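Local coordinates for ribosome-inactivating protein 3 (Zea mays, PDB 2PQG) that belongs to the ribosome-inactivating protein family of plants, at residues P156-A159 against D160-A163. Numbering follows the deposited sequence.
Sequences PEAA and DLAA
Ala162 N bonds to Ala158 O at 2.9 Å, and Ala163 N bonds to Ala159 O, so two successive i+4 to i backbone hydrogen bonds open the helix formed by residues 159-167. The two differ in quality. The first is nearly straight, 170° at the hydrogen, with the donor almost in line with the carbonyl bond; the second, 3.1 Å from Ala163 N to Ala159 O, is bent to 148°, its donor lying well above the carbonyl plane.

Ala158 is the N-cap: its psi of 64° is not helical, whereas the residues from Ala159 onward have helical values. As alanine it has no side-chain acceptor to offer the first-turn N-H groups, so a capping box cannot form here. Two apolar pairs flank this cap, one reaching back from the helix to the proline of the preceding loop, the other joining residues three apart. In the first, Ala162 CB comes up against the CD and CG atoms of the Pro156 ring, 3.3 Å from Pro156 CD and 3.5 Å from Pro156 CG; the same methyl also lies 3.4 Å from the carbonyl oxygen Ala158 O. In the second, Leu161 meets Ala158 through its stem alone, CB to CB at 3.9 Å, while its branch beyond CB stays farther from the Ala158 methyl.

None of the touching residues is buried, and the centre of the contact lies about 33 Å from the centre of the chain, at a peripheral helix start that follows the unmodelled residues 150-155.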
ATOM      1  N   PRO A 156      31.660   6.669 -15.262  1.00 44.29           N
ATOM      2  CA  PRO A 156      32.393   6.985 -16.492  1.00 45.37           C
ATOM      3  C   PRO A 156      33.902   6.985 -16.267  1.00 44.67           C
ATOM      4  O   PRO A 156      34.453   7.972 -15.779  1.00 42.42           O
ATOM      5  CB  PRO A 156      31.912   8.398 -16.827  1.00 44.81           C
ATOM      6  CG  PRO A 156      30.549   8.474 -16.238  1.00 44.02           C
ATOM      7  CD  PRO A 156      30.597   7.651 -14.982  1.00 42.01           C
ATOM      8  N   GLU A 157      34.558   5.885 -16.623  1.00 45.98           N
ATOM      9  CA  GLU A 157      34.149   5.087 -17.772  1.00 43.42           C
ATOM     10  C   GLU A 157      33.265   3.919 -17.345  1.00 41.87           C
ATOM     11  O   GLU A 157      33.323   2.838 -17.931  1.00 41.98           O
ATOM     12  CB  GLU A 157      35.368   4.583 -18.528  1.00 46.37           C
ATOM     13  N   ALA A 158      32.447   4.146 -16.322  1.00 37.94           N
ATOM     14  CA  ALA A 158      31.224   3.375 -16.134  1.00 31.25           C
ATOM     15  C   ALA A 158      30.006   4.141 -16.640  1.00 30.05           C
ATOM     16  O   ALA A 158      29.116   4.493 -15.866  1.00 27.57           O
ATOM     17  CB  ALA A 158      31.050   3.007 -14.667  1.00 26.71           C
ATOM     18  N   ALA A 159      29.973   4.395 -17.944  1.00 29.57           N
ATOM     19  CA  ALA A 159      28.880   5.171 -18.553  1.00 30.15           C
ATOM     20  C   ALA A 159      27.532   4.469 -18.385  1.00 30.00           C
ATOM     21  O   ALA A 159      26.488   5.117 -18.300  1.00 26.93           O
ATOM     22  CB  ALA A 159      29.166   5.410 -20.022  1.00 28.08           C
ATOM     23  N   ASP A 160      27.567   3.142 -18.332  1.00 29.71           N
ATOM     24  CA  ASP A 160      26.363   2.346 -18.139  1.00 31.87           C
ATOM     25  C   ASP A 160      25.784   2.583 -16.746  1.00 31.63           C
ATOM     26  O   ASP A 160      24.582   2.794 -16.587  1.00 33.32           O
ATOM     27  CB  ASP A 160      26.695   0.871 -18.305  1.00 38.72           C
ATOM     28  CG  ASP A 160      26.363   0.358 -19.683  1.00 46.21           C
ATOM     29  OD1 ASP A 160      26.872   0.923 -20.682  1.00 51.07           O
ATOM     30  OD2 ASP A 160      25.583  -0.615 -19.762  1.00 53.74           O
ATOM     31  N   LEU A 161      26.648   2.525 -15.736  1.00 29.37           N
ATOM     32  CA  LEU A 161      26.248   2.754 -14.354  1.00 25.66           C
ATOM     33  C   LEU A 161      25.768   4.189 -14.200  1.00 25.36           C
ATOM     34  O   LEU A 161      24.714   4.452 -13.617  1.00 25.03           O
ATOM     35  CB  LEU A 161      27.434   2.530 -13.404  1.00 26.43           C
ATOM     36  CG  LEU A 161      27.392   1.284 -12.520  1.00 25.33           C
ATOM     37  CD1 LEU A 161      28.494   1.374 -11.469  1.00 23.96           C
ATOM     38  CD2 LEU A 161      26.025   1.163 -11.863  1.00 19.70           C
ATOM     39  N   ALA A 162      26.560   5.114 -14.726  1.00 23.92           N
ATOM     40  CA  ALA A 162      26.250   6.533 -14.649  1.00 23.22           C
ATOM     41  C   ALA A 162      24.862   6.876 -15.190  1.00 20.71           C
ATOM     42  O   ALA A 162      24.138   7.682 -14.613  1.00 21.83           O
ATOM     43  CB  ALA A 162      27.335   7.343 -15.397  1.00 18.04           C
ATOM     44  N   ALA A 163      24.480   6.258 -16.296  1.00 21.41           N
ATOM     45  CA  ALA A 163      23.183   6.570 -16.886  1.00 23.37           C
ATOM     46  C   ALA A 163      22.007   5.909 -16.190  1.00 22.64           C
ATOM     47  O   ALA A 163      20.893   6.425 -16.232  1.00 24.97           O
ATOM     48  CB  ALA A 163      23.182   6.215 -18.374  1.00 19.88           C
TER